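Local coordinates for protein Alpha/beta hydrolase (Legionella pneumophila subsp. pneumophila str. Philadelphia 1, PDB 4EZI) that is of unknown function but adopts the alpha/beta-hydrolase fold and may act as a lipase-like hydrolase, at residues G82-V90 with M255-I264; V191-A199 with V358-F369. All coordinates share one frame; numbering follows the deposited sequence. Where two conformers were deposited one is given.

Contact 1. Residues G82-V90 with M255-I264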
# COMPACT_ATOMS: atom_id res chain seq x y z
N GLY A 82 0.61 2.71 -3.22
CA GLY A 82 1.56 3.57 -2.53
C GLY A 82 1.01 4.94 -2.17
O GLY A 82 -0.19 5.18 -2.23
N THR A 83 1.87 5.83 -1.76
CA THR A 83 1.42 7.14 -1.24
C THR A 83 0.69 7.90 -2.32
O THR A 83 1.22 8.10 -3.41
CB THR A 83 2.62 7.98 -0.80
OG1 THR A 83 3.35 7.30 0.21
CG2 THR A 83 2.20 9.36 -0.31
N ARG A 84 -0.51 8.35 -1.97
CA ARG A 84 -1.28 9.23 -2.82
C ARG A 84 -1.69 10.44 -2.00
O ARG A 84 -2.27 10.29 -0.92
CB ARG A 84 -2.51 8.52 -3.39
CG ARG A 84 -2.16 7.27 -4.17
CD ARG A 84 -1.42 7.51 -5.47
NE ARG A 84 -0.90 6.25 -6.04
CZ ARG A 84 -1.61 5.31 -6.64
NH1 ARG A 84 -2.91 5.40 -6.82
NH2 ARG A 84 -0.98 4.21 -7.07
N PHE A 85 -1.38 11.61 -2.52
CA PHE A 85 -1.72 12.88 -1.91
C PHE A 85 -3.02 13.48 -2.46
O PHE A 85 -3.52 14.47 -1.89
CB PHE A 85 -0.61 13.91 -2.19
CG PHE A 85 0.75 13.56 -1.64
CD1 PHE A 85 1.07 13.82 -0.34
CD2 PHE A 85 1.70 12.98 -2.46
CE1 PHE A 85 2.34 13.48 0.13
CE2 PHE A 85 2.97 12.67 -1.98
CZ PHE A 85 3.28 12.91 -0.70
N GLU A 86 -3.48 12.96 -3.59
CA GLU A 86 -4.68 13.41 -4.29
C GLU A 86 -5.81 12.44 -4.05
O GLU A 86 -5.68 11.21 -4.27
CB GLU A 86 -4.40 13.51 -5.77
CG GLU A 86 -3.24 14.42 -6.14
CD GLU A 86 -2.83 14.31 -7.60
OE1 GLU A 86 -3.73 14.26 -8.47
OE2 GLU A 86 -1.61 14.30 -7.87
N ARG A 87 -6.95 12.97 -3.64
CA ARG A 87 -8.13 12.16 -3.32
C ARG A 87 -8.50 11.20 -4.46
O ARG A 87 -8.85 10.06 -4.24
CB ARG A 87 -9.34 13.08 -3.00
CG ARG A 87 -10.64 12.32 -2.95
CD ARG A 87 -11.78 13.17 -2.44
NE ARG A 87 -11.68 13.50 -1.04
CZ ARG A 87 -11.98 12.67 -0.05
NH1 ARG A 87 -12.39 11.42 -0.27
NH2 ARG A 87 -11.88 13.11 1.19
N ASN A 88 -8.47 11.73 -5.68
CA ASN A 88 -8.98 11.00 -6.82
C ASN A 88 -7.93 10.15 -7.55
O ASN A 88 -8.28 9.42 -8.48
CB ASN A 88 -9.70 11.94 -7.79
CG ASN A 88 -11.00 12.42 -7.20
OD1 ASN A 88 -11.97 11.68 -7.12
ND2 ASN A 88 -11.03 13.69 -6.76
N ASP A 89 -6.68 10.20 -7.11
CA ASP A 89 -5.65 9.40 -7.77
C ASP A 89 -5.52 8.04 -7.08
O ASP A 89 -4.50 7.73 -6.46
CB ASP A 89 -4.31 10.14 -7.74
CG ASP A 89 -3.23 9.42 -8.53
OD1 ASP A 89 -3.53 8.59 -9.40
OD2 ASP A 89 -2.04 9.70 -8.24
N VAL A 90 -6.59 7.25 -7.16
CA VAL A 90 -6.71 6.01 -6.42
C VAL A 90 -7.37 4.97 -7.33
O VAL A 90 -8.05 5.35 -8.30
CB VAL A 90 -7.47 6.16 -5.08
CG1 VAL A 90 -6.62 6.98 -4.09
CG2 VAL A 90 -8.87 6.76 -5.28
N MSE A 255 -2.24 19.40 1.62
CA MSE A 255 -2.76 18.07 1.86
C MSE A 255 -4.26 17.96 1.77
O MSE A 255 -4.82 16.99 2.25
CB MSE A 255 -2.25 17.51 3.21
CG MSE A 255 -0.75 17.50 3.37
SE MSE A 255 0.11 16.30 2.19
CE MSE A 255 1.91 17.10 2.21
N ASP A 256 -4.90 18.89 1.06
CA ASP A 256 -6.36 18.92 0.98
C ASP A 256 -6.95 17.88 0.04
O ASP A 256 -8.17 17.75 -0.01
CB ASP A 256 -6.84 20.34 0.63
CG ASP A 256 -6.48 20.79 -0.78
OD1 ASP A 256 -5.79 20.07 -1.54
OD2 ASP A 256 -6.86 21.95 -1.13
N GLY A 257 -6.13 17.16 -0.70
CA GLY A 257 -6.56 16.15 -1.64
C GLY A 257 -6.71 16.64 -3.08
O GLY A 257 -7.03 15.84 -3.96
N TYR A 258 -6.45 17.94 -3.31
CA TYR A 258 -6.67 18.58 -4.61
C TYR A 258 -5.44 19.32 -5.11
O TYR A 258 -5.53 20.11 -6.02
CB TYR A 258 -7.90 19.50 -4.54
CG TYR A 258 -9.13 18.69 -4.25
CD1 TYR A 258 -9.73 17.94 -5.25
CD2 TYR A 258 -9.63 18.59 -2.96
CE1 TYR A 258 -10.82 17.15 -4.99
CE2 TYR A 258 -10.73 17.78 -2.70
CZ TYR A 258 -11.33 17.07 -3.73
OH TYR A 258 -12.43 16.27 -3.48
N HIS A 259 -4.29 19.04 -4.51
CA HIS A 259 -3.02 19.54 -5.04
C HIS A 259 -2.29 18.41 -5.71
O HIS A 259 -2.07 17.35 -5.12
CB HIS A 259 -2.14 20.13 -3.93
CG HIS A 259 -2.62 21.45 -3.43
ND1 HIS A 259 -3.79 21.61 -2.71
CD2 HIS A 259 -2.06 22.68 -3.54
CE1 HIS A 259 -3.94 22.89 -2.41
NE2 HIS A 259 -2.90 23.56 -2.90
N ALA A 260 -1.88 18.64 -6.96
CA ALA A 260 -1.10 17.67 -7.69
C ALA A 260 0.22 17.41 -6.94
O ALA A 260 0.83 18.32 -6.38
CB ALA A 260 -0.80 18.14 -9.13
N VAL A 261 0.66 16.17 -6.95
CA VAL A 261 1.85 15.82 -6.22
C VAL A 261 3.08 16.68 -6.65
O VAL A 261 3.86 17.09 -5.80
CB VAL A 261 2.13 14.31 -6.27
CG1 VAL A 261 2.29 13.83 -7.71
CG2 VAL A 261 3.36 14.02 -5.47
N ASP A 262 3.25 17.00 -7.92
CA ASP A 262 4.39 17.83 -8.31
C ASP A 262 4.30 19.24 -7.69
O ASP A 262 5.33 19.83 -7.36
CB ASP A 262 4.55 17.87 -9.84
CG ASP A 262 3.49 18.70 -10.52
OD1 ASP A 262 2.31 18.61 -10.11
OD2 ASP A 262 3.81 19.46 -11.46
N GLU A 263 3.09 19.76 -7.52
CA GLU A 263 2.92 21.06 -6.90
C GLU A 263 3.30 21.00 -5.42
O GLU A 263 3.93 21.92 -4.89
CB GLU A 263 1.50 21.62 -7.04
CG GLU A 263 1.27 22.90 -6.19
CD GLU A 263 -0.08 23.58 -6.36
OE1 GLU A 263 -1.02 22.95 -6.89
OE2 GLU A 263 -0.20 24.76 -5.93
N ILE A 264 2.93 19.91 -4.75
CA ILE A 264 3.29 19.70 -3.35
C ILE A 264 4.80 19.67 -3.19
O ILE A 264 5.37 20.37 -2.35
CB ILE A 264 2.63 18.41 -2.79
CG1 ILE A 264 1.10 18.54 -2.85
CG2 ILE A 264 3.14 18.12 -1.38
CD1 ILE A 264 0.34 17.25 -2.50
O HOH W 1 -3.57 17.36 -1.88
O HOH W 2 -3.86 14.51 1.05
O HOH W 3 -9.73 15.48 -0.02
O HOH W 4 -8.16 14.64 -6.33
O HOH W 5 -13.47 15.16 -5.70
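Phe85 and Glu86 face the turn and helix start of 255-264, the first through apolar packing and the second through its carboxylate. The ring of Phe85 has selenium at its rim: SE of Met255, present as selenomethionine, lies 3.7 Å from Phe85 CD1, close to the ring plane, a Met-aromatic contact made edge-on by two side chains that run alongside each other. Val261 CG2 meets the other ortho carbon, Phe85 CD2, at 3.6 Å, and Ile264 CD1 presses on Phe85 CB at 3.5 Å.

Two direct hydrogen bonds cross, one between backbones and one from the helix start to a carboxylate. Arg87 N reaches Gly257 O at 2.9 Å, in the carbonyl plane and on a lone pair. The first residue of the helix, Val261, gives its N-H to Glu86 OE2 at 3.1 Å, from above the carboxylate plane. Beyond CG the Glu86 chain is extended (chi2 170°), which carries the carboxylate past His259 O to this N-terminal turn, where the helix dipole would probably favour its negative charge. Gly257 and Glu86 have the nearest CA atoms; a CB on Gly257 would sit tight against Arg87 CB.

Waters add further links: one bridges Phe85 O to Gly257 N and His259 N, another Phe85 O to Met255 O, a third Arg87 NE to Asp256 O, a fourth Asn88 N to Gly257 O. Asp256 OD1 accepts Tyr258 N, an Asx turn, and His259 ND1 from opposite faces of its carboxylate. Tyr258 OH approaches Arg87 CD to 3.3 Å, while the Arg87 guanidinium bonds to carbonyls of Gly122, Asn124 and Leu126.

The contact ties the loop between strand 74-80 and helix 99-108 to the start of helix 261-267; helix 218-233 packs against Phe85 and Met255 through Ala220, Tyr224 and Tyr227.

Contact 2. Residues V191-A199 with V358-F369; sequences VSAVAPGSA and VLKEQVDFFKQF
Ala193 and Ala195 point their methyl groups into a cluster of phenylalanines on helix 358-369, and here the packing is dense. Ala193 CB sits 3.7 Å from Phe366 CD1 and 3.9 Å from Phe365 CE2, so one methyl touches both rings, obliquely and from neighbouring directions. Ala195 CB, two residues on, touches the same pair and also the CG methylene of Gln362. Phe365 reaches the strand with its CG anti to the backbone N (chi1 -169°), which brings CE2 within 3.5 Å of Val194 O. Phe369 CD2 lies over the centre of one face of the Phe365 ring.

Strand 193-197 and the helix run nearly antiparallel, their axes 169° apart in direction and 8.5 Å at closest approach. This is a helix laid on the central sheet of an alpha/beta-hydrolase fold, with the small alanines letting it come close to a strand between 162-168 and 310-314. The one direct hydrogen bond is Gln362 NE2 to Ala195 O, 2.9 Å, with the donor nearly along the C=O axis but the acceptor tilted from the amide plane and the N-H angle only 133°. The same NE2 also bonds Gly167 O, in the probable nucleophile elbow, so two carbonyls hold the buried amide. The fit stays close at Gly197, where Val358 CG1, 3.8 Å from Gly197 CA, and Gln362 NE2 come up to the backbone with no space for a side chain.

The looser side begins at Ser192 and Phe369, both partly exposed: Ser192 offers mainly its carbonyl to Phe369 CB, which also meets Ala193 CB at 4.1 Å, while its hydroxyl bonds Leu163 N. On the helix face turned from the strand, Lys360 and Asp364, also partly exposed, pair in a salt bridge of 3.1 Å between NZ and OD2.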
# COMPACT_ATOMS: atom_id res chain seq x y z
N VAL A 191 -3.97 -17.68 3.45
CA VAL A 191 -3.22 -16.72 2.67
C VAL A 191 -2.13 -17.53 1.95
O VAL A 191 -1.44 -18.33 2.59
CB VAL A 191 -2.59 -15.62 3.54
CG1 VAL A 191 -1.70 -14.69 2.69
CG2 VAL A 191 -3.66 -14.84 4.29
N SER A 192 -2.02 -17.37 0.63
CA SER A 192 -1.12 -18.19 -0.21
C SER A 192 0.29 -17.62 -0.34
O SER A 192 1.25 -18.37 -0.39
CB SER A 192 -1.72 -18.38 -1.61
OG SER A 192 -3.07 -18.83 -1.53
N ALA A 193 0.43 -16.30 -0.41
CA ALA A 193 1.75 -15.69 -0.57
C ALA A 193 1.60 -14.20 -0.36
O ALA A 193 0.55 -13.61 -0.66
CB ALA A 193 2.33 -15.95 -1.93
N VAL A 194 2.66 -13.57 0.13
CA VAL A 194 2.68 -12.15 0.50
C VAL A 194 4.00 -11.56 -0.02
O VAL A 194 5.06 -12.11 0.25
CB VAL A 194 2.56 -12.00 2.03
CG1 VAL A 194 2.54 -10.52 2.41
CG2 VAL A 194 1.29 -12.68 2.51
N ALA A 195 3.94 -10.41 -0.70
CA ALA A 195 5.12 -9.81 -1.28
C ALA A 195 5.06 -8.27 -1.18
O ALA A 195 4.74 -7.58 -2.15
CB ALA A 195 5.31 -10.25 -2.73
N PRO A 196 5.36 -7.69 -0.01
CA PRO A 196 5.45 -6.25 0.12
C PRO A 196 6.63 -5.71 -0.68
O PRO A 196 7.74 -6.19 -0.52
CB PRO A 196 5.66 -6.03 1.62
CG PRO A 196 6.36 -7.24 2.04
CD PRO A 196 5.73 -8.36 1.25
N GLY A 197 6.38 -4.68 -1.48
CA GLY A 197 7.37 -4.04 -2.30
C GLY A 197 7.84 -2.72 -1.72
O GLY A 197 7.03 -1.85 -1.39
N SER A 198 9.16 -2.58 -1.58
CA SER A 198 9.81 -1.35 -1.14
C SER A 198 9.07 -0.70 0.04
O SER A 198 8.75 0.49 0.01
CB SER A 198 9.96 -0.38 -2.31
OG SER A 198 10.76 -0.99 -3.32
N ALA A 199 8.82 -1.49 1.07
CA ALA A 199 8.09 -0.98 2.22
C ALA A 199 9.03 -0.27 3.18
O ALA A 199 10.22 -0.59 3.28
CB ALA A 199 7.45 -2.11 2.97
N VAL A 358 10.05 -4.52 -9.35
CA VAL A 358 9.45 -5.08 -8.15
C VAL A 358 8.09 -5.72 -8.47
O VAL A 358 7.82 -6.84 -8.00
CB VAL A 358 9.36 -4.04 -7.04
CG1 VAL A 358 8.51 -4.54 -5.87
CG2 VAL A 358 10.77 -3.64 -6.57
N LEU A 359 7.25 -5.04 -9.25
CA LEU A 359 5.97 -5.64 -9.64
C LEU A 359 6.17 -6.99 -10.33
O LEU A 359 5.42 -7.94 -10.09
CB LEU A 359 5.15 -4.64 -10.48
CG LEU A 359 3.74 -5.02 -10.98
CD1 LEU A 359 2.85 -5.54 -9.89
CD2 LEU A 359 3.09 -3.82 -11.67
N LYS A 360 7.15 -7.06 -11.23
CA LYS A 360 7.43 -8.31 -11.95
C LYS A 360 7.80 -9.43 -10.97
O LYS A 360 7.32 -10.56 -11.09
CB LYS A 360 8.53 -8.08 -12.98
CG LYS A 360 8.91 -9.30 -13.81
CD LYS A 360 7.77 -9.98 -14.49
CE LYS A 360 8.25 -10.97 -15.60
NZ LYS A 360 9.56 -11.61 -15.27
N GLU A 361 8.63 -9.09 -9.99
CA GLU A 361 8.99 -10.06 -8.95
C GLU A 361 7.79 -10.52 -8.15
O GLU A 361 7.70 -11.70 -7.78
CB GLU A 361 10.06 -9.53 -8.02
CG GLU A 361 11.39 -9.19 -8.67
CD GLU A 361 12.13 -10.36 -9.32
OE1 GLU A 361 11.95 -11.53 -8.92
OE2 GLU A 361 12.94 -10.09 -10.24
N GLN A 362 6.88 -9.60 -7.84
CA GLN A 362 5.68 -9.97 -7.09
C GLN A 362 4.84 -10.98 -7.87
O GLN A 362 4.45 -12.01 -7.33
CB GLN A 362 4.84 -8.72 -6.76
CG GLN A 362 5.52 -7.80 -5.77
CD GLN A 362 4.84 -6.45 -5.65
OE1 GLN A 362 4.26 -5.93 -6.61
NE2 GLN A 362 4.91 -5.85 -4.47
N VAL A 363 4.58 -10.68 -9.13
CA VAL A 363 3.81 -11.60 -9.98
C VAL A 363 4.46 -12.98 -10.05
O VAL A 363 3.81 -14.01 -9.91
CB VAL A 363 3.59 -11.05 -11.43
CG1 VAL A 363 2.88 -12.12 -12.32
CG2 VAL A 363 2.81 -9.74 -11.41
N ASP A 364 5.78 -12.99 -10.25
CA ASP A 364 6.51 -14.25 -10.36
C ASP A 364 6.45 -15.06 -9.06
O ASP A 364 6.34 -16.29 -9.08
CB ASP A 364 7.94 -14.01 -10.76
CG ASP A 364 8.10 -13.60 -12.21
OD1 ASP A 364 7.18 -13.82 -13.03
OD2 ASP A 364 9.20 -13.10 -12.54
N PHE A 365 6.54 -14.38 -7.92
CA PHE A 365 6.42 -15.02 -6.63
C PHE A 365 5.04 -15.66 -6.45
O PHE A 365 4.93 -16.82 -6.03
CB PHE A 365 6.68 -14.01 -5.53
CG PHE A 365 6.83 -14.58 -4.15
CD1 PHE A 365 7.90 -15.41 -3.83
CD2 PHE A 365 5.92 -14.28 -3.15
CE1 PHE A 365 8.06 -15.90 -2.54
CE2 PHE A 365 6.06 -14.77 -1.87
CZ PHE A 365 7.15 -15.57 -1.56
N PHE A 366 4.00 -14.94 -6.81
CA PHE A 366 2.65 -15.47 -6.70
C PHE A 366 2.43 -16.66 -7.62
O PHE A 366 1.83 -17.67 -7.22
CB PHE A 366 1.61 -14.38 -6.96
CG PHE A 366 1.64 -13.27 -5.93
CD1 PHE A 366 2.23 -13.46 -4.68
CD2 PHE A 366 1.12 -12.03 -6.24
CE1 PHE A 366 2.25 -12.46 -3.76
CE2 PHE A 366 1.13 -11.00 -5.29
CZ PHE A 366 1.70 -11.21 -4.05
N LYS A 367 2.98 -16.59 -8.81
CA LYS A 367 2.87 -17.72 -9.74
C LYS A 367 3.53 -18.99 -9.17
O LYS A 367 3.00 -20.10 -9.34
CB LYS A 367 3.45 -17.36 -11.09
CG LYS A 367 2.58 -16.40 -11.91
CD LYS A 367 1.40 -17.14 -12.53
CE LYS A 367 0.31 -16.19 -12.97
NZ LYS A 367 -0.91 -16.95 -13.39
N GLN A 368 4.65 -18.82 -8.47
CA GLN A 368 5.34 -19.94 -7.84
C GLN A 368 4.41 -20.65 -6.87
O GLN A 368 4.37 -21.87 -6.84
CB GLN A 368 6.60 -19.46 -7.14
CG GLN A 368 7.37 -20.57 -6.45
CD GLN A 368 8.64 -20.09 -5.77
OE1 GLN A 368 9.19 -19.04 -6.12
NE2 GLN A 368 9.11 -20.87 -4.80
N PHE A 369 3.67 -19.89 -6.08
CA PHE A 369 2.78 -20.45 -5.09
C PHE A 369 1.40 -20.82 -5.63
O PHE A 369 0.72 -21.65 -5.04
CB PHE A 369 2.80 -19.62 -3.80
CG PHE A 369 4.11 -19.74 -3.13
CD1 PHE A 369 4.43 -20.92 -2.47
CD2 PHE A 369 5.11 -18.78 -3.30
CE1 PHE A 369 5.68 -21.11 -1.95
CE2 PHE A 369 6.37 -18.96 -2.76
CZ PHE A 369 6.64 -20.14 -2.08

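Overall arrangement
The two contacts lie on opposite sides of the chain's centre, their centres about 27 Å apart and their nearest atoms about 8 Å apart, and they share no segment. Contact 2 is the buried one, between the central sheet and the helix 355-370 near the C terminus, and relies on methyl-to-ring packing with a single hydrogen bond from a side-chain amide to a strand carbonyl. Contact 1 is only partly buried and joins a loop to a turn and helix start; it combines one phenylalanine ring packed by aliphatic and selenomethionine side chains with backbone and carboxylate bonds and several bridging waters. Their segments alternate along the chain, and each contact joins segments about 160 residues apart.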